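Clavulanic acid biosynthesis oligopeptide binding protein 2 (Streptomyces clavuligerus, PDB 2WOL) probably binds peptides or related solutes as a family 5 extracellular solute-binding protein of the clavulanic acid biosynthetic pathway. Local coordinates at residues 261-265 against 266-270; 372-375 against 376-379; 401-404 against 405-409; 472-476 against 477-481; 543-546 against 547-550. All coordinates share one frame; numbering follows the deposited sequence.

Contact 1 of 5, residues 261-265 against 266-270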
loop_
_atom_site.group_PDB
_atom_site.type_symbol
_atom_site.label_atom_id
_atom_site.label_comp_id
_atom_site.label_asym_id
_atom_site.label_seq_id
_atom_site.Cartn_x
_atom_site.Cartn_y
_atom_site.Cartn_z
ATOM N N ASP A 261 13.445 6.932 16.984
ATOM C CA ASP A 261 13.487 5.641 17.673
ATOM C C ASP A 261 13.915 5.789 19.130
ATOM O O ASP A 261 13.334 5.162 20.018
ATOM C CB ASP A 261 14.470 4.690 16.991
ATOM C CG ASP A 261 13.961 4.144 15.673
ATOM O OD1 ASP A 261 12.753 4.272 15.371
ATOM O OD2 ASP A 261 14.789 3.565 14.938
ATOM N N ALA A 262 14.948 6.596 19.368
ATOM C CA ALA A 262 15.472 6.780 20.722
ATOM C C ALA A 262 14.427 7.393 21.644
ATOM O O ALA A 262 14.245 6.942 22.770
ATOM C CB ALA A 262 16.736 7.629 20.705
ATOM N N ARG A 263 13.729 8.412 21.153
ATOM C CA ARG A 263 12.746 9.119 21.960
ATOM C C ARG A 263 11.466 8.300 22.147
ATOM O O ARG A 263 10.823 8.377 23.195
ATOM C CB ARG A 263 12.478 10.500 21.363
ATOM C CG ARG A 263 13.706 11.403 21.473
ATOM C CD ARG A 263 13.649 12.626 20.585
ATOM N NE ARG A 263 12.755 13.665 21.083
ATOM C CZ ARG A 263 12.622 14.867 20.527
ATOM N NH1 ARG A 263 13.344 15.206 19.460
ATOM N NH2 ARG A 263 11.778 15.739 21.047
ATOM N N LEU A 264 11.119 7.503 21.140
ATOM C CA LEU A 264 10.009 6.559 21.241
ATOM C C LEU A 264 10.282 5.510 22.326
ATOM O O LEU A 264 9.448 5.284 23.213
ATOM C CB LEU A 264 9.774 5.870 19.891
ATOM C CG LEU A 264 8.753 4.732 19.819
ATOM C CD1 LEU A 264 7.346 5.262 20.018
ATOM C CD2 LEU A 264 8.872 4.030 18.482
ATOM N N ILE A 265 11.449 4.873 22.250
ATOM C CA ILE A 265 11.819 3.835 23.220
ATOM C C ILE A 265 11.935 4.411 24.639
ATOM O O ILE A 265 11.588 3.739 25.615
ATOM C CB ILE A 265 13.088 3.055 22.761
ATOM C CG1 ILE A 265 12.773 2.253 21.487
ATOM C CG2 ILE A 265 13.626 2.138 23.869
ATOM C CD1 ILE A 265 13.985 1.653 20.786
ATOM N N ALA A 266 12.371 5.667 24.738
ATOM C CA ALA A 266 12.444 6.388 26.018
ATOM C C ALA A 266 11.069 6.765 26.589
ATOM O O ALA A 266 10.967 7.155 27.753
ATOM C CB ALA A 266 13.316 7.633 25.884
ATOM N N GLY A 267 10.027 6.677 25.768
ATOM C CA GLY A 267 8.662 6.966 26.209
ATOM C C GLY A 267 8.186 8.394 26.010
ATOM O O GLY A 267 7.104 8.756 26.474
ATOM N N GLU A 268 8.981 9.209 25.312
ATOM C CA GLU A 268 8.606 10.602 25.032
ATOM C C GLU A 268 7.485 10.684 23.998
ATOM O O GLU A 268 6.727 11.661 23.956
ATOM C CB GLU A 268 9.825 11.404 24.577
ATOM C CG GLU A 268 10.885 11.592 25.667
ATOM C CD GLU A 268 12.243 12.004 25.121
ATOM O OE1 GLU A 268 12.301 12.835 24.190
ATOM O OE2 GLU A 268 13.260 11.500 25.634
ATOM N N PHE A 269 7.397 9.655 23.167
ATOM C CA PHE A 269 6.284 9.483 22.241
ATOM C C PHE A 269 5.704 8.101 22.458
ATOM O O PHE A 269 6.411 7.189 22.878
ATOM C CB PHE A 269 6.745 9.666 20.795
ATOM C CG PHE A 269 7.426 10.975 20.554
ATOM C CD1 PHE A 269 8.809 11.044 20.447
ATOM C CD2 PHE A 269 6.685 12.154 20.477
ATOM C CE1 PHE A 269 9.442 12.264 20.246
ATOM C CE2 PHE A 269 7.310 13.374 20.273
ATOM C CZ PHE A 269 8.693 13.430 20.158
ATOM N N ASP A 270 4.417 7.952 22.176
ATOM C CA ASP A 270 3.733 6.694 22.428
ATOM C C ASP A 270 3.964 5.686 21.313
ATOM O O ASP A 270 4.297 4.529 21.574
ATOM C CB ASP A 270 2.236 6.939 22.619
ATOM C CG ASP A 270 1.939 7.838 23.806
ATOM O OD1 ASP A 270 2.692 7.788 24.806
ATOM O OD2 ASP A 270 0.946 8.589 23.746
#

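Contact 2 of 5, residues 372-375 against 376-379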
loop_
_atom_site.group_PDB
_atom_site.type_symbol
_atom_site.label_atom_id
_atom_site.label_comp_id
_atom_site.label_asym_id
_atom_site.label_seq_id
_atom_site.Cartn_x
_atom_site.Cartn_y
_atom_site.Cartn_z
ATOM N N ARG A 372 21.488 -20.516 -3.319
ATOM C CA ARG A 372 22.489 -19.531 -3.720
ATOM C C ARG A 372 22.647 -19.409 -5.243
ATOM O O ARG A 372 23.462 -18.620 -5.726
ATOM C CB ARG A 372 23.832 -19.829 -3.045
ATOM C CG ARG A 372 23.868 -19.469 -1.556
ATOM C CD ARG A 372 25.309 -19.328 -1.089
ATOM N NE ARG A 372 25.421 -18.872 0.296
ATOM C CZ ARG A 372 25.515 -17.598 0.670
ATOM N NH1 ARG A 372 25.506 -16.623 -0.235
ATOM N NH2 ARG A 372 25.617 -17.293 1.958
ATOM N N GLY A 373 21.855 -20.185 -5.981
ATOM C CA GLY A 373 21.847 -20.135 -7.443
ATOM C C GLY A 373 22.097 -21.490 -8.072
ATOM O O GLY A 373 22.938 -22.254 -7.594
ATOM N N ASP A 374 21.353 -21.793 -9.133
ATOM C CA ASP A 374 21.620 -22.968 -9.957
ATOM C C ASP A 374 22.344 -22.483 -11.206
ATOM O O ASP A 374 21.718 -22.098 -12.197
ATOM C CB ASP A 374 20.325 -23.703 -10.314
ATOM C CG ASP A 374 20.575 -25.002 -11.068
ATOM O OD1 ASP A 374 21.692 -25.187 -11.600
ATOM O OD2 ASP A 374 19.637 -25.828 -11.144
ATOM N N LEU A 375 23.671 -22.501 -11.142
ATOM C CA LEU A 375 24.489 -21.926 -12.199
ATOM C C LEU A 375 24.518 -22.805 -13.442
ATOM O O LEU A 375 24.654 -22.294 -14.551
ATOM C CB LEU A 375 25.903 -21.624 -11.690
ATOM C CG LEU A 375 26.004 -20.742 -10.434
ATOM C CD1 LEU A 375 27.457 -20.371 -10.161
ATOM C CD2 LEU A 375 25.139 -19.479 -10.536
ATOM N N ASP A 376 24.360 -24.115 -13.259
ATOM C CA ASP A 376 24.223 -25.024 -14.400
ATOM C C ASP A 376 22.978 -24.674 -15.215
ATOM O O ASP A 376 23.039 -24.569 -16.443
ATOM C CB ASP A 376 24.156 -26.484 -13.946
ATOM C CG ASP A 376 25.504 -27.031 -13.504
ATOM O OD1 ASP A 376 26.551 -26.408 -13.794
ATOM O OD2 ASP A 376 25.512 -28.110 -12.876
ATOM N N ALA A 377 21.852 -24.480 -14.530
ATOM C CA ALA A 377 20.604 -24.132 -15.206
ATOM C C ALA A 377 20.706 -22.768 -15.880
ATOM O O ALA A 377 20.242 -22.597 -17.006
ATOM C CB ALA A 377 19.439 -24.161 -14.236
ATOM N N ALA A 378 21.321 -21.808 -15.189
ATOM C CA ALA A 378 21.519 -20.456 -15.728
ATOM C C ALA A 378 22.355 -20.474 -17.007
ATOM O O ALA A 378 22.020 -19.797 -17.984
ATOM C CB ALA A 378 22.159 -19.543 -14.688
ATOM N N ARG A 379 23.437 -21.252 -16.999
ATOM C CA ARG A 379 24.316 -21.346 -18.171
ATOM C C ARG A 379 23.609 -21.992 -19.355
ATOM O O ARG A 379 23.819 -21.597 -20.503
ATOM C CB ARG A 379 25.619 -22.081 -17.834
ATOM C CG ARG A 379 26.591 -21.230 -17.029
ATOM C CD ARG A 379 27.847 -21.981 -16.636
ATOM N NE ARG A 379 28.600 -21.222 -15.637
ATOM C CZ ARG A 379 28.833 -21.629 -14.391
ATOM N NH1 ARG A 379 28.399 -22.812 -13.974
ATOM N NH2 ARG A 379 29.522 -20.852 -13.566
#

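Contact 3 of 5, residues 401-404 against 405-409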
loop_
_atom_site.group_PDB
_atom_site.type_symbol
_atom_site.label_atom_id
_atom_site.label_comp_id
_atom_site.label_asym_id
_atom_site.label_seq_id
_atom_site.Cartn_x
_atom_site.Cartn_y
_atom_site.Cartn_z
ATOM N N LYS A 401 19.469 1.244 0.422
ATOM C CA LYS A 401 19.189 -0.190 0.532
ATOM C C LYS A 401 18.985 -0.847 -0.833
ATOM O O LYS A 401 19.353 -2.009 -1.033
ATOM C CB LYS A 401 17.968 -0.434 1.427
ATOM C CG LYS A 401 17.988 -1.766 2.168
ATOM C CD LYS A 401 19.007 -1.763 3.303
ATOM C CE LYS A 401 19.042 -3.101 4.024
ATOM N NZ LYS A 401 20.298 -3.281 4.810
ATOM N N PHE A 402 18.395 -0.096 -1.760
ATOM C CA PHE A 402 18.199 -0.556 -3.133
ATOM C C PHE A 402 19.539 -0.780 -3.830
ATOM O O PHE A 402 19.669 -1.700 -4.642
ATOM C CB PHE A 402 17.362 0.454 -3.923
ATOM C CG PHE A 402 15.874 0.325 -3.718
ATOM C CD1 PHE A 402 15.346 -0.218 -2.548
ATOM C CD2 PHE A 402 14.997 0.786 -4.694
ATOM C CE1 PHE A 402 13.969 -0.319 -2.364
ATOM C CE2 PHE A 402 13.621 0.695 -4.517
ATOM C CZ PHE A 402 13.106 0.139 -3.353
ATOM N N ARG A 403 20.520 0.070 -3.518
ATOM C CA ARG A 403 21.865 -0.047 -4.089
ATOM C C ARG A 403 22.576 -1.311 -3.604
ATOM O O ARG A 403 23.225 -2.004 -4.394
ATOM C CB ARG A 403 22.707 1.206 -3.795
ATOM C CG ARG A 403 24.161 1.137 -4.278
ATOM C CD ARG A 403 24.252 0.890 -5.780
ATOM N NE ARG A 403 25.589 0.470 -6.201
ATOM C CZ ARG A 403 26.460 1.246 -6.841
ATOM N NH1 ARG A 403 26.151 2.499 -7.148
ATOM N NH2 ARG A 403 27.645 0.761 -7.183
ATOM N N LEU A 404 22.440 -1.611 -2.314
ATOM C CA LEU A 404 22.992 -2.845 -1.756
ATOM C C LEU A 404 22.425 -4.074 -2.462
ATOM O O LEU A 404 23.161 -5.012 -2.771
ATOM C CB LEU A 404 22.734 -2.939 -0.246
ATOM C CG LEU A 404 23.370 -1.890 0.673
ATOM C CD1 LEU A 404 22.961 -2.151 2.115
ATOM C CD2 LEU A 404 24.888 -1.858 0.543
ATOM N N VAL A 405 21.120 -4.055 -2.720
ATOM C CA VAL A 405 20.465 -5.128 -3.466
ATOM C C VAL A 405 21.010 -5.205 -4.898
ATOM O O VAL A 405 21.335 -6.294 -5.383
ATOM C CB VAL A 405 18.922 -4.986 -3.433
ATOM C CG1 VAL A 405 18.252 -5.943 -4.418
ATOM C CG2 VAL A 405 18.402 -5.226 -2.018
ATOM N N ALA A 406 21.142 -4.051 -5.554
ATOM C CA ALA A 406 21.713 -3.997 -6.904
ATOM C C ALA A 406 23.105 -4.628 -6.958
ATOM O O ALA A 406 23.398 -5.410 -7.865
ATOM C CB ALA A 406 21.756 -2.561 -7.422
ATOM N N ASP A 407 23.946 -4.295 -5.977
ATOM C CA ASP A 407 25.300 -4.846 -5.878
ATOM C C ASP A 407 25.281 -6.367 -5.740
ATOM O O ASP A 407 26.126 -7.059 -6.313
ATOM C CB ASP A 407 26.065 -4.229 -4.700
ATOM C CG ASP A 407 26.393 -2.756 -4.910
ATOM O OD1 ASP A 407 26.403 -2.289 -6.072
ATOM O OD2 ASP A 407 26.652 -2.065 -3.900
ATOM N N ALA A 408 24.320 -6.878 -4.973
ATOM C CA ALA A 408 24.140 -8.318 -4.817
ATOM C C ALA A 408 23.679 -8.982 -6.119
ATOM O O ALA A 408 24.022 -10.138 -6.389
ATOM C CB ALA A 408 23.181 -8.615 -3.678
ATOM N N VAL A 409 22.919 -8.251 -6.933
ATOM C CA VAL A 409 22.539 -8.758 -8.255
ATOM C C VAL A 409 23.780 -8.828 -9.152
ATOM O O VAL A 409 24.007 -9.826 -9.834
ATOM C CB VAL A 409 21.424 -7.912 -8.935
ATOM C CG1 VAL A 409 21.065 -8.491 -10.304
ATOM C CG2 VAL A 409 20.173 -7.851 -8.065
#

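Contact 4 of 5, residues 472-476 against 477-481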
loop_
_atom_site.group_PDB
_atom_site.type_symbol
_atom_site.label_atom_id
_atom_site.label_comp_id
_atom_site.label_asym_id
_atom_site.label_seq_id
_atom_site.Cartn_x
_atom_site.Cartn_y
_atom_site.Cartn_z
ATOM N N GLN A 472 -2.357 -1.254 -17.650
ATOM C CA GLN A 472 -1.887 -0.463 -16.507
ATOM C C GLN A 472 -0.493 0.143 -16.691
ATOM O O GLN A 472 0.093 0.657 -15.733
ATOM C CB GLN A 472 -1.941 -1.287 -15.212
ATOM C CG GLN A 472 -3.348 -1.719 -14.792
ATOM C CD GLN A 472 -4.317 -0.555 -14.714
ATOM O OE1 GLN A 472 -3.955 0.547 -14.293
ATOM N NE2 GLN A 472 -5.555 -0.792 -15.132
ATOM N N ILE A 473 0.033 0.086 -17.913
ATOM C CA ILE A 473 1.301 0.744 -18.223
ATOM C C ILE A 473 1.067 2.252 -18.252
ATOM O O ILE A 473 0.225 2.739 -19.011
ATOM C CB ILE A 473 1.896 0.263 -19.566
ATOM C CG1 ILE A 473 2.150 -1.249 -19.525
ATOM C CG2 ILE A 473 3.190 1.017 -19.887
ATOM C CD1 ILE A 473 2.301 -1.890 -20.895
ATOM N N LYS A 474 1.795 2.980 -17.408
ATOM C CA LYS A 474 1.665 4.434 -17.348
ATOM C C LYS A 474 2.803 5.079 -18.129
ATOM O O LYS A 474 3.928 5.178 -17.637
ATOM C CB LYS A 474 1.647 4.934 -15.899
ATOM C CG LYS A 474 0.739 4.148 -14.951
ATOM C CD LYS A 474 -0.734 4.229 -15.350
ATOM C CE LYS A 474 -1.597 3.372 -14.436
ATOM N NZ LYS A 474 -1.628 3.899 -13.045
ATOM N N ARG A 475 2.499 5.512 -19.350
ATOM C CA ARG A 475 3.516 5.993 -20.292
ATOM C C ARG A 475 4.157 7.318 -19.866
ATOM O O ARG A 475 5.276 7.633 -20.286
ATOM C CB ARG A 475 2.932 6.123 -21.709
ATOM C CG ARG A 475 2.016 4.981 -22.159
ATOM C CD ARG A 475 2.768 3.769 -22.705
ATOM N NE ARG A 475 1.840 2.685 -23.039
ATOM C CZ ARG A 475 2.197 1.480 -23.483
ATOM N NH1 ARG A 475 3.475 1.173 -23.661
ATOM N NH2 ARG A 475 1.264 0.572 -23.753
ATOM N N ASN A 476 3.449 8.084 -19.033
ATOM C CA ASN A 476 3.899 9.413 -18.604
ATOM C C ASN A 476 4.532 9.457 -17.210
ATOM O O ASN A 476 4.780 10.537 -16.664
ATOM C CB ASN A 476 2.739 10.414 -18.676
ATOM C CG ASN A 476 2.246 10.643 -20.091
ATOM O OD1 ASN A 476 3.021 10.610 -21.049
ATOM N ND2 ASN A 476 0.949 10.888 -20.229
ATOM N N GLY A 477 4.799 8.286 -16.639
ATOM C CA GLY A 477 5.378 8.209 -15.302
ATOM C C GLY A 477 4.415 7.632 -14.285
ATOM O O GLY A 477 3.209 7.550 -14.536
ATOM N N GLY A 478 4.954 7.235 -13.136
ATOM C CA GLY A 478 4.180 6.554 -12.104
ATOM C C GLY A 478 3.832 5.134 -12.510
ATOM O O GLY A 478 2.874 4.550 -11.998
ATOM N N ASN A 479 4.617 4.585 -13.435
ATOM C CA ASN A 479 4.389 3.241 -13.958
ATOM C C ASN A 479 4.865 2.174 -12.984
ATOM O O ASN A 479 5.954 2.285 -12.416
ATOM C CB ASN A 479 5.102 3.068 -15.305
ATOM C CG ASN A 479 4.870 1.701 -15.929
ATOM O OD1 ASN A 479 3.747 1.199 -15.960
ATOM N ND2 ASN A 479 5.940 1.095 -16.442
ATOM N N TRP A 480 4.047 1.140 -12.809
ATOM C CA TRP A 480 4.399 0.011 -11.959
ATOM C C TRP A 480 4.513 -1.310 -12.716
ATOM O O TRP A 480 4.951 -2.322 -12.159
ATOM C CB TRP A 480 3.421 -0.097 -10.792
ATOM C CG TRP A 480 3.780 0.860 -9.718
ATOM C CD1 TRP A 480 3.193 2.063 -9.452
ATOM C CD2 TRP A 480 4.854 0.719 -8.786
ATOM N NE1 TRP A 480 3.825 2.671 -8.392
ATOM C CE2 TRP A 480 4.846 1.865 -7.962
ATOM C CE3 TRP A 480 5.810 -0.278 -8.553
ATOM C CZ2 TRP A 480 5.764 2.048 -6.921
ATOM C CZ3 TRP A 480 6.721 -0.097 -7.523
ATOM C CH2 TRP A 480 6.691 1.061 -6.720
ATOM N N ASN A 481 4.108 -1.295 -13.980
ATOM C CA ASN A 481 4.324 -2.421 -14.872
ATOM C C ASN A 481 5.655 -2.181 -15.575
ATOM O O ASN A 481 5.708 -1.756 -16.736
ATOM C CB ASN A 481 3.160 -2.558 -15.862
ATOM C CG ASN A 481 3.267 -3.801 -16.735
ATOM O OD1 ASN A 481 4.335 -4.399 -16.865
ATOM N ND2 ASN A 481 2.147 -4.192 -17.345
HETATM O O HOH W 1 1.246 0.263 -13.353
#

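Contact 5 of 5, residues 543-546 against 547-550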
loop_
_atom_site.group_PDB
_atom_site.type_symbol
_atom_site.label_atom_id
_atom_site.label_comp_id
_atom_site.label_asym_id
_atom_site.label_seq_id
_atom_site.Cartn_x
_atom_site.Cartn_y
_atom_site.Cartn_z
ATOM N N TYR A 543 -2.598 -3.202 17.797
ATOM C CA TYR A 543 -2.519 -4.368 16.919
ATOM C C TYR A 543 -2.097 -3.928 15.527
ATOM O O TYR A 543 -2.421 -2.818 15.094
ATOM C CB TYR A 543 -3.855 -5.134 16.863
ATOM C CG TYR A 543 -4.948 -4.452 16.064
ATOM C CD1 TYR A 543 -5.186 -4.803 14.734
ATOM C CD2 TYR A 543 -5.742 -3.459 16.637
ATOM C CE1 TYR A 543 -6.189 -4.181 13.989
ATOM C CE2 TYR A 543 -6.747 -2.825 15.901
ATOM C CZ TYR A 543 -6.963 -3.196 14.579
ATOM O OH TYR A 543 -7.951 -2.579 13.841
ATOM N N VAL A 544 -1.366 -4.801 14.840
ATOM C CA VAL A 544 -1.006 -4.564 13.452
ATOM C C VAL A 544 -2.241 -4.819 12.599
ATOM O O VAL A 544 -2.794 -5.923 12.607
ATOM C CB VAL A 544 0.157 -5.477 13.000
ATOM C CG1 VAL A 544 0.528 -5.196 11.552
ATOM C CG2 VAL A 544 1.374 -5.277 13.897
ATOM N N HIS A 545 -2.692 -3.793 11.883
ATOM C CA HIS A 545 -3.835 -3.986 11.010
ATOM C C HIS A 545 -3.397 -4.745 9.759
ATOM O O HIS A 545 -2.485 -4.300 9.059
ATOM C CB HIS A 545 -4.513 -2.678 10.620
ATOM C CG HIS A 545 -5.895 -2.889 10.095
ATOM N ND1 HIS A 545 -6.139 -3.522 8.894
ATOM C CD2 HIS A 545 -7.107 -2.630 10.639
ATOM C CE1 HIS A 545 -7.444 -3.619 8.711
ATOM N NE2 HIS A 545 -8.053 -3.085 9.755
ATOM N N PRO A 546 -4.045 -5.892 9.476
ATOM C CA PRO A 546 -3.599 -6.719 8.351
ATOM C C PRO A 546 -3.707 -6.049 6.976
ATOM O O PRO A 546 -2.999 -6.443 6.051
ATOM C CB PRO A 546 -4.515 -7.948 8.425
ATOM C CG PRO A 546 -5.697 -7.508 9.194
ATOM C CD PRO A 546 -5.201 -6.486 10.174
ATOM N N ALA A 547 -4.576 -5.051 6.842
ATOM C CA ALA A 547 -4.707 -4.329 5.576
ATOM C C ALA A 547 -3.623 -3.267 5.369
ATOM O O ALA A 547 -3.472 -2.744 4.261
ATOM C CB ALA A 547 -6.099 -3.709 5.452
ATOM N N PHE A 548 -2.870 -2.955 6.426
ATOM C CA PHE A 548 -1.899 -1.856 6.400
ATOM C C PHE A 548 -0.458 -2.290 6.682
ATOM O O PHE A 548 0.485 -1.654 6.200
ATOM C CB PHE A 548 -2.286 -0.775 7.415
ATOM C CG PHE A 548 -3.504 0.023 7.038
ATOM C CD1 PHE A 548 -4.780 -0.437 7.352
ATOM C CD2 PHE A 548 -3.374 1.252 6.404
ATOM C CE1 PHE A 548 -5.911 0.302 7.017
ATOM C CE2 PHE A 548 -4.499 2.004 6.066
ATOM C CZ PHE A 548 -5.767 1.528 6.374
ATOM N N GLY A 549 -0.288 -3.340 7.484
ATOM C CA GLY A 549 1.043 -3.732 7.969
ATOM C C GLY A 549 1.564 -2.758 9.015
ATOM O O GLY A 549 2.741 -2.786 9.377
ATOM N N LEU A 550 0.662 -1.897 9.488
ATOM C CA LEU A 550 0.940 -0.859 10.478
ATOM C C LEU A 550 -0.091 -0.977 11.589
ATOM O O LEU A 550 -1.190 -1.466 11.359
ATOM C CB LEU A 550 0.802 0.531 9.843
ATOM C CG LEU A 550 1.698 0.926 8.668
ATOM C CD1 LEU A 550 1.263 2.248 8.065
ATOM C CD2 LEU A 550 3.145 0.997 9.088
#

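Contact 1 of 5, residues 261-265 against 266-270
E268 N and G267 N turn back to R263 O and L264 O in a Schellman motif, a standard way of ending a helix on glycine, here helix 257-265. E268 N lies 2.9 Å from R263 O and meets it almost end-on, whereas G267 N, 3.0 Å from L264 O, comes in from well above the carbonyl plane. Between them the chain reverses at G267, whose positive phi suits a residue with no CB to press on the carbonyl before it. One ordinary helical bond, from A266 N to A262 O, precedes the reversal.

The same pairing brings R263 and E268 together as side chains. R263 NE donates to E268 OE1 over 3.2 Å in a salt bridge, tilted somewhat out of the guanidinium plane; E268 has a second conformer, so how constantly the bridge is kept is doubtful. R263 bends at its chi3 of 76°, which turns the guanidinium toward the CZ end of the F269 ring. F269 CZ lies over one guanidinium face with the two planes 47° apart, and R263 CB abuts the ring edge, 3.7 Å from F269 CE1.

Further out, N536 ND2 ties L264 O to D270 O, and the D270 carboxylate is held by R36 N and W538 NE1. The loop is thereby fastened to strand 34-39 before it enters strand 271-272. L264, with CG anti to the backbone N (chi1 174°), turns back beneath this exit and sets its CD1 methyl 3.5 Å from D270 O.

Contact 2 of 5, residues 372-375 against 376-379
D374 and A377 meet through a side-chain N-cap at the start of helix 375-384. The D374 carboxylate swings to the side opposite its own backbone N (chi1 -175°), and this carries OD1 over the first turn, where it accepts from A377 N at 3.0 Å. The bond is nearly straight, at 167°, yet the N-H arrives from above the carboxylate plane. The A377 methyl lies over the same face, 3.5 Å from D374 OD2. Behind the cap, D374 O begins the regular series of helical bonds by accepting from A378 N.

One residue on, L375 and R379 cross as side chains. R379 runs extended from CG to NE along the helix surface, and its guanidinium folds back so that one face lies over L375 CB, with NH1 3.6 Å away. R379 NH2 bonds to R415 O, just beyond helix 401-414, which helps to hold the group in this turn, while L375 also leans on R415 and V416.

The chemistry implies a favourable charge pattern: a carboxylate at the N-terminal end of a helix should be stabilised by the helix dipole, probably favouring its ionised form, although D376 OD2 lies 5.0 Å from D374 OD1 and may oppose this.

Contact 3 of 5, residues 401-404 against 405-409
From K401 to A408 the backbone is regular alpha-helix, with V405, A406, D407 and A408 donating in turn to the carbonyls of K401, F402, R403 and L404. On this frame R403 and D407, one turn apart, form an i to i+4 salt bridge.

R403 NE donates to D407 OD1 at 2.9 Å along a nearly straight line of 166°. The oxygen lies in the guanidinium plane, so the N-H is used squarely at the edge of the group; seen from the acid, however, the donor falls on the syn side and somewhat out of the carboxylate plane. The two flat groups stand 77° apart, far from the coplanar setting of a paired, two-bond bridge; NE makes the bond and NH2 lies 3.5 Å from the same OD1. What brings the arginine round is its bend at chi2 (58°), which folds the chain forward along the helix from a CG placed anti to the backbone N. D407 needs little reach, and its CG comes to 3.3 Å from R403 O.

On another face of the helix, the V405 CG2 methyl rests against the backbone, 3.5 Å from K401 O.

R403 has a second acidic partner, E424 on strand 418-425, met through NH1, so the guanidinium joins D407 of its own helix to the adjoining strand. This is the helix of the beta-alpha-beta unit made by strand 391-398, helix 401-414 and strand 418-425. F402 and V405 reach V450 of strand 448-453, V409 lies on I395 and L420, and A408 packs against L333, L334 and A337 of helix 331-337.

Contact 4 of 5, residues 472-476 against 477-481
A type I beta turn from K474 to G477 reverses the loop between helices 460-468 and 488-499, and N479 knits its two arms together. The turn's own bond, G477 N to K474 O, is weak at 3.4 Å. More is carried by the N479 amide: its CG is anti to the backbone N (chi1 -178°), which reaches OD1 across to K474 N at 3.0 Å, approached from above the carbonyl plane. The same oxygen weakly accepts from N481 N in an Asx turn, while ND2 donates to N481 O at 2.9 Å, so both ends of the buried amide are engaged and its rotation is set.

Alongside, I473 CG1 packs on the N481 amide, 3.7 Å from ND2, and K474 CB touches G477 O at 3.3 Å. A water spans the arms nearer their open end, donating to Q472 O at 2.7 Å and accepting from W480 N. K474 NZ holds a glycerol, probably from the crystallisation liquor.

Around the loop, N481 OD1 accepts from L485 N ahead of helix 488-499, N479 pairs through its backbone with G436, and the W480 ring meets F431 of helix 430-434 and W453 of strand 448-453.

Contact 5 of 5, residues 543-546 against 547-550
Y543 and V544 lead into a short, loosely paired antiparallel hairpin that joins strands 544-545 and 550-551. Y543 extends the pairing by backbone bonds to D552, and V544 packs on the far arm, where its CG1 methyl, anti to the backbone N, lies 3.7 Å from G549 C.

H545 is the pivot. Its N donates to L550 O at 2.8 Å, linking the two arms, while its carbonyl oxygen accepts twice. F548 N closes a type I beta turn from above the carbonyl plane at 3.0 Å, and G549 N, at 2.9 Å, meets the oxygen head-on at 178°. The pair of bonds pins the reversal, and the positive phi of G549 returns the chain toward the second strand.

The H545 imidazole is held at both nitrogens. With chi1 at -162° the ring folds over the turn, where ND1 accepts from A547 N at 3.0 Å, the donor lying in the ring plane. NE2 bonds to P71 O, a pattern consistent with the neutral tautomer protonated on NE2. F548 completes the setting with an edge-to-face stack: its edge points at the imidazole face, the planes are perpendicular, and the centroids stand 5.4 Å apart. The F548 side chain also touches L58 and R61 of helix 54-63.

P546 then occupies the second position of the turn, where its ring constrains the backbone and, lacking an N-H, sends no bond to the other arm. The residue it leads into, A547, sets its CB 3.4 Å from H545 ND1.

The five contacts follow one another along the chain without interleaving or touching. Contacts 2 and 3, about 20 Å apart between centres, lie on the same side of the molecule; R415, just beyond the helix of contact 3, binds R379 of contact 2. Contact 4, centred about 23 Å from contact 3, shares its surroundings through strand 448-453, whose V450 and W453 face the two respectively. The centres of contacts 1 and 5 are about 21 Å apart, contact 1 lying against strand 34-39 and contact 5 against helix 54-63, while contacts 1 and 4 fall on opposite sides of the chain's centre. Helix start, helix body, helix end and two turns are each fixed locally, at separate points of one solute-binding fold.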